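PDB 4XJW: sialidase B from Streptococcus pneumoniae serotype 4, which cleaves alpha-(2->3), alpha-(2->6) and alpha-(2->8) linkages of terminal sialic acids in oligosaccharides, glycoproteins and glycolipids, as a sialidase and intramolecular trans-sialidase. Local coordinates for residues A[463-468]-A[487-492]; A[474-479]-A[502-507]. The protein carries 1 engineered substitution. All blocks are in the same frame, centred on the assembly; numbering follows the deposited sequence.

Of the four segments, 463-468 comes first, on strand 466-472, then 474-479 on the antiparallel neighbour 475-481, then 487-492 on strand 489-494, at one edge of that sheet. Arrival at 487-492 closes interaction 1, whose partners reach over strand 475-481 between them. Interaction 2 opens inside that excursion and closes only when 502-507 begins the next sheet, so the two contacts cross along the chain. Interaction 1 joins side chains of alternate strands across 475-481, which hydrogen-bonds to both; interaction 2 ties that sheet to its successor. They meet directly: Phe468 O and Leu479 N share a probable hydrogen bond, as do Ser492 OG and Glu475 OE2.

Interaction 1 of 2, residues A[463-468]-A[487-492]; sequences SNRLIF and TWKKSS
Arg465 and Lys489 reach toward each other across strand 475-481, which runs between their two strands, and the ammonium of Lys489 comes close to Arg465 NH2, obliquely to the guanidinium. From Arg465 CB, CG lies anti to the backbone N (chi1 173°) and the chain stays extended to CD. A bend at chi3 of -74° then turns the guanidinium. NE forms a salt bridge with Asp482, and NH1 another with Glu535. NH2 comes to Lys489, 4.2 Å from its CE and 4.1 Å from its NZ, the two chains crossing at about a right angle. Lys489 NZ also pairs with Glu535, so one carboxylate serves both cations and probably offsets their like charge. Lys489 itself runs extended beyond CG, which carries its ammonium out to the arginine.

The fold here is a sialidase beta-propeller, and Trp488 closes the Asp-box of BNR 3, in which Thr487 OG1 bonds to Asp483 and Thr487 O takes the hydroxyl of Ser481.

Beyond the charged pair the contact becomes aromatic. The outer corner of the Trp488 six-membered ring meets the edge of Phe468 near the plane of the phenyl ring, CH2 standing 3.5 Å from Phe468 CD2 and 3.8 Å from Phe468 CE2. Neither ring lies over the other; the planes are inclined at 53° and the centroids of the phenyl and the six-membered ring are 5.9 Å apart. Phe468 is buried, whereas Trp488 remains partly exposed.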
loop_
_atom_site.group_PDB
_atom_site.type_symbol
_atom_site.label_atom_id
_atom_site.label_comp_id
_atom_site.label_asym_id
_atom_site.label_seq_id
_atom_site.Cartn_x
_atom_site.Cartn_y
_atom_site.Cartn_z
ATOM N N SER A 463 27.929 -11.714 -12.117
ATOM C CA SER A 463 28.745 -11.639 -10.910
ATOM C C SER A 463 27.848 -11.819 -9.698
ATOM O O SER A 463 26.631 -11.948 -9.838
ATOM C CB SER A 463 29.469 -10.302 -10.820
ATOM O OG SER A 463 28.557 -9.272 -10.490
ATOM N N ASN A 464 28.449 -11.833 -8.511
ATOM C CA ASN A 464 27.699 -11.968 -7.267
ATOM C C ASN A 464 27.316 -10.620 -6.661
ATOM O O ASN A 464 26.883 -10.546 -5.509
ATOM C CB ASN A 464 28.485 -12.806 -6.254
ATOM C CG ASN A 464 28.553 -14.270 -6.645
ATOM O OD1 ASN A 464 29.627 -14.891 -6.613
ATOM N ND2 ASN A 464 27.412 -14.833 -7.025
ATOM N N ARG A 465 27.470 -9.559 -7.443
ATOM C CA ARG A 465 27.221 -8.213 -6.948
ATOM C C ARG A 465 25.744 -7.967 -6.656
ATOM O O ARG A 465 24.875 -8.294 -7.466
ATOM C CB ARG A 465 27.741 -7.168 -7.941
ATOM C CG ARG A 465 27.371 -5.735 -7.569
ATOM C CD ARG A 465 28.266 -4.734 -8.250
ATOM N NE ARG A 465 29.589 -4.711 -7.632
ATOM C CZ ARG A 465 30.498 -3.768 -7.858
ATOM N NH1 ARG A 465 30.227 -2.777 -8.688
ATOM N NH2 ARG A 465 31.674 -3.815 -7.247
ATOM N N LEU A 466 25.480 -7.384 -5.490
ATOM C CA LEU A 466 24.149 -6.907 -5.122
ATOM C C LEU A 466 24.120 -5.390 -5.038
ATOM O O LEU A 466 25.044 -4.768 -4.504
ATOM C CB LEU A 466 23.754 -7.460 -3.764
ATOM C CG LEU A 466 23.916 -8.967 -3.647
ATOM C CD1 LEU A 466 23.681 -9.363 -2.207
ATOM C CD2 LEU A 466 22.949 -9.690 -4.589
ATOM N N ILE A 467 23.058 -4.787 -5.562
ATOM C CA ILE A 467 22.903 -3.336 -5.481
ATOM C C ILE A 467 21.515 -2.960 -4.989
ATOM O O ILE A 467 20.503 -3.441 -5.518
ATOM C CB ILE A 467 23.134 -2.641 -6.833
ATOM C CG1 ILE A 467 24.489 -3.028 -7.427
ATOM C CG2 ILE A 467 23.032 -1.097 -6.669
ATOM C CD1 ILE A 467 24.823 -2.262 -8.703
ATOM N N PHE A 468 21.468 -2.067 -4.004
ATOM C CA PHE A 468 20.206 -1.470 -3.569
ATOM C C PHE A 468 20.259 0.025 -3.794
ATOM O O PHE A 468 21.169 0.691 -3.303
ATOM C CB PHE A 468 19.961 -1.737 -2.087
ATOM C CG PHE A 468 19.443 -3.119 -1.791
ATOM C CD1 PHE A 468 18.083 -3.396 -1.886
ATOM C CD2 PHE A 468 20.312 -4.126 -1.407
ATOM C CE1 PHE A 468 17.596 -4.655 -1.613
ATOM C CE2 PHE A 468 19.836 -5.401 -1.116
ATOM C CZ PHE A 468 18.471 -5.659 -1.219
ATOM N N THR A 487 29.344 -6.678 3.846
ATOM C CA THR A 487 29.911 -5.339 3.807
ATOM C C THR A 487 29.324 -4.559 2.647
ATOM O O THR A 487 28.918 -5.138 1.637
ATOM C CB THR A 487 31.451 -5.361 3.695
ATOM O OG1 THR A 487 31.847 -5.969 2.458
ATOM C CG2 THR A 487 32.057 -6.140 4.847
ATOM N N TRP A 488 29.279 -3.244 2.800
ATOM C CA TRP A 488 28.665 -2.383 1.805
ATOM C C TRP A 488 29.563 -1.203 1.474
ATOM O O TRP A 488 30.358 -0.759 2.309
ATOM C CB TRP A 488 27.329 -1.860 2.331
ATOM C CG TRP A 488 26.341 -2.940 2.596
ATOM C CD1 TRP A 488 26.219 -3.683 3.733
ATOM C CD2 TRP A 488 25.339 -3.415 1.695
ATOM N NE1 TRP A 488 25.192 -4.582 3.600
ATOM C CE2 TRP A 488 24.637 -4.445 2.348
ATOM C CE3 TRP A 488 24.962 -3.070 0.389
ATOM C CZ2 TRP A 488 23.586 -5.138 1.747
ATOM C CZ3 TRP A 488 23.921 -3.744 -0.207
ATOM C CH2 TRP A 488 23.241 -4.772 0.471
ATOM N N LYS A 489 29.436 -0.699 0.252
ATOM C CA LYS A 489 30.027 0.583 -0.104
ATOM C C LYS A 489 28.991 1.376 -0.875
ATOM O O LYS A 489 27.990 0.826 -1.328
ATOM C CB LYS A 489 31.288 0.402 -0.957
ATOM C CG LYS A 489 31.003 -0.058 -2.384
ATOM C CD LYS A 489 32.284 -0.097 -3.217
ATOM C CE LYS A 489 32.006 -0.558 -4.640
ATOM N NZ LYS A 489 33.240 -0.521 -5.485
ATOM N N LYS A 490 29.224 2.670 -1.033
ATOM C CA LYS A 490 28.299 3.502 -1.777
ATOM C C LYS A 490 28.852 3.870 -3.141
ATOM O O LYS A 490 30.065 3.924 -3.345
ATOM C CB LYS A 490 27.966 4.779 -0.997
ATOM C CG LYS A 490 28.992 5.907 -1.124
ATOM C CD LYS A 490 28.440 7.225 -0.566
ATOM C CE LYS A 490 29.499 8.327 -0.578
ATOM N NZ LYS A 490 29.878 8.744 -1.960
ATOM N N SER A 491 27.945 4.086 -4.080
ATOM C CA SER A 491 28.280 4.743 -5.329
ATOM C C SER A 491 27.277 5.874 -5.501
ATOM O O SER A 491 26.077 5.639 -5.653
ATOM C CB SER A 491 28.218 3.760 -6.500
ATOM O OG SER A 491 28.594 4.403 -7.701
ATOM N N SER A 492 27.753 7.114 -5.436
ATOM C CA SER A 492 26.865 8.271 -5.532
ATOM C C SER A 492 26.693 8.729 -6.978
ATOM O O SER A 492 27.640 8.718 -7.767
ATOM C CB SER A 492 27.376 9.435 -4.675
ATOM O OG SER A 492 27.456 9.091 -3.309
#

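Interaction 2 of 2, residues A[474-479]-A[502-507]; sequences GELTYL and AEAQMV
The two backbones come nearest at Leu476 and Ala502, CA to CA 7.3 Å, and then draw apart, reaching 10.5 Å between the CA atoms of Tyr478 and Met506, with no hydrogen bond joining them. Leu476 meets two alanines where these consecutive propeller blades are close; the longer Tyr478 and Met506 meet where the backbones are farther apart. Leu476 straddles the narrow end with its two methyls: CD2 touches Ala502, lying 3.4 Å from its carbonyl O and 3.8 Å from its CB, while CD1 reaches Ala504 CB at 4.0 Å. Between those two alanines, the CB of Glu503 points away from 474-479. Its carboxylate is salt-bridged to Arg519 and hydrogen-bonded to Tyr615 OH, in what is probably the active site.

Farther along, Tyr478 and Met506 lie alongside each other, pointing opposite ways. The Met506 chain runs extended to its sulfur (chi2 165°), which sets SD at the ring edge, 3.8 Å from Tyr478 CE2 and 3.9 Å from Tyr478 CD2. This is an edge-on Met-aromatic contact, SD lying 77° off the ring normal. Trp537 stacks on the same tyrosine, whose hydroxyl bonds to Thr516 OG1.

All five residues that touch are buried, and what meets is methyl groups, one backbone carbonyl oxygen, a ring edge and sulfur: between these two segments the contact rests on apolar packing, without a hydrogen bond.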
loop_
_atom_site.group_PDB
_atom_site.type_symbol
_atom_site.label_atom_id
_atom_site.label_comp_id
_atom_site.label_asym_id
_atom_site.label_seq_id
_atom_site.Cartn_x
_atom_site.Cartn_y
_atom_site.Cartn_z
ATOM N N GLY A 474 19.936 15.632 -3.325
ATOM C CA GLY A 474 20.953 15.871 -4.334
ATOM C C GLY A 474 21.570 14.676 -5.041
ATOM O O GLY A 474 22.371 14.864 -5.963
ATOM N N GLU A 475 21.222 13.451 -4.639
ATOM C CA GLU A 475 21.825 12.291 -5.297
ATOM C C GLU A 475 21.048 10.994 -5.117
ATOM O O GLU A 475 20.251 10.849 -4.189
ATOM C CB GLU A 475 23.272 12.072 -4.825
ATOM C CG GLU A 475 23.423 11.601 -3.376
ATOM C CD GLU A 475 24.860 11.266 -2.992
ATOM O OE1 GLU A 475 25.733 12.159 -3.094
ATOM O OE2 GLU A 475 25.123 10.112 -2.585
ATOM N N LEU A 476 21.295 10.055 -6.024
ATOM C CA LEU A 476 20.997 8.654 -5.763
ATOM C C LEU A 476 22.233 8.062 -5.106
ATOM O O LEU A 476 23.365 8.378 -5.480
ATOM C CB LEU A 476 20.674 7.899 -7.047
ATOM C CG LEU A 476 19.433 8.326 -7.819
ATOM C CD1 LEU A 476 19.168 7.409 -8.994
ATOM C CD2 LEU A 476 18.227 8.352 -6.882
ATOM N N THR A 477 22.027 7.220 -4.106
ATOM C CA THR A 477 23.147 6.594 -3.433
ATOM C C THR A 477 22.968 5.091 -3.542
ATOM O O THR A 477 22.172 4.489 -2.804
ATOM C CB THR A 477 23.273 7.016 -1.959
ATOM O OG1 THR A 477 23.156 8.443 -1.844
ATOM C CG2 THR A 477 24.620 6.577 -1.399
ATOM N N TYR A 478 23.691 4.487 -4.479
ATOM C CA TYR A 478 23.626 3.039 -4.644
ATOM C C TYR A 478 24.449 2.330 -3.580
ATOM O O TYR A 478 25.624 2.648 -3.369
ATOM C CB TYR A 478 24.090 2.641 -6.044
ATOM C CG TYR A 478 23.271 3.266 -7.164
ATOM C CD1 TYR A 478 23.624 4.498 -7.713
ATOM C CD2 TYR A 478 22.158 2.617 -7.681
ATOM C CE1 TYR A 478 22.871 5.075 -8.742
ATOM C CE2 TYR A 478 21.415 3.166 -8.706
ATOM C CZ TYR A 478 21.774 4.390 -9.237
ATOM O OH TYR A 478 21.017 4.911 -10.259
ATOM N N LEU A 479 23.834 1.375 -2.897
ATOM C CA LEU A 479 24.549 0.585 -1.910
ATOM C C LEU A 479 24.940 -0.747 -2.540
ATOM O O LEU A 479 24.080 -1.517 -2.994
ATOM C CB LEU A 479 23.693 0.384 -0.656
ATOM C CG LEU A 479 23.133 1.674 -0.053
ATOM C CD1 LEU A 479 22.440 1.381 1.262
ATOM C CD2 LEU A 479 24.250 2.701 0.144
ATOM N N ALA A 502 13.343 10.719 -4.765
ATOM C CA ALA A 502 13.861 10.130 -6.001
ATOM C C ALA A 502 13.896 8.613 -5.940
ATOM O O ALA A 502 14.965 7.999 -6.007
ATOM C CB ALA A 502 15.239 10.671 -6.305
ATOM N N GLU A 503 12.714 8.022 -5.815
ATOM C CA GLU A 503 12.577 6.575 -5.758
ATOM C C GLU A 503 12.993 5.965 -7.091
ATOM O O GLU A 503 12.438 6.303 -8.136
ATOM C CB GLU A 503 11.136 6.212 -5.414
ATOM C CG GLU A 503 10.775 6.505 -3.960
ATOM C CD GLU A 503 9.297 6.760 -3.739
ATOM O OE1 GLU A 503 8.871 6.711 -2.564
ATOM O OE2 GLU A 503 8.566 7.019 -4.724
ATOM N N ALA A 504 13.936 5.025 -7.040
ATOM C CA ALA A 504 14.616 4.533 -8.235
ATOM C C ALA A 504 14.547 3.020 -8.281
ATOM O O ALA A 504 14.662 2.369 -7.245
ATOM C CB ALA A 504 16.059 4.968 -8.218
ATOM N N GLN A 505 14.409 2.469 -9.485
ATOM C CA GLN A 505 14.438 1.026 -9.674
ATOM C C GLN A 505 15.301 0.724 -10.886
ATOM O O GLN A 505 15.357 1.508 -11.834
ATOM C CB GLN A 505 13.017 0.492 -9.841
ATOM C CG GLN A 505 12.208 0.430 -8.532
ATOM C CD GLN A 505 12.693 -0.673 -7.576
ATOM O OE1 GLN A 505 12.194 -1.805 -7.610
ATOM N NE2 GLN A 505 13.642 -0.334 -6.711
ATOM N N MET A 506 15.971 -0.423 -10.855
ATOM C CA MET A 506 17.030 -0.744 -11.812
ATOM C C MET A 506 16.676 -1.967 -12.660
ATOM O O MET A 506 15.950 -2.849 -12.220
ATOM C CB MET A 506 18.333 -1.040 -11.065
ATOM C CG MET A 506 18.893 0.119 -10.223
ATOM S SD MET A 506 20.145 -0.427 -9.054
ATOM C CE MET A 506 19.129 -1.158 -7.761
ATOM N N VAL A 507 17.217 -2.000 -13.875
ATOM C CA VAL A 507 17.170 -3.179 -14.728
ATOM C C VAL A 507 18.549 -3.358 -15.339
ATOM O O VAL A 507 19.250 -2.374 -15.596
ATOM C CB VAL A 507 16.113 -3.058 -15.856
ATOM C CG1 VAL A 507 14.735 -2.828 -15.276
ATOM C CG2 VAL A 507 16.471 -1.939 -16.829
#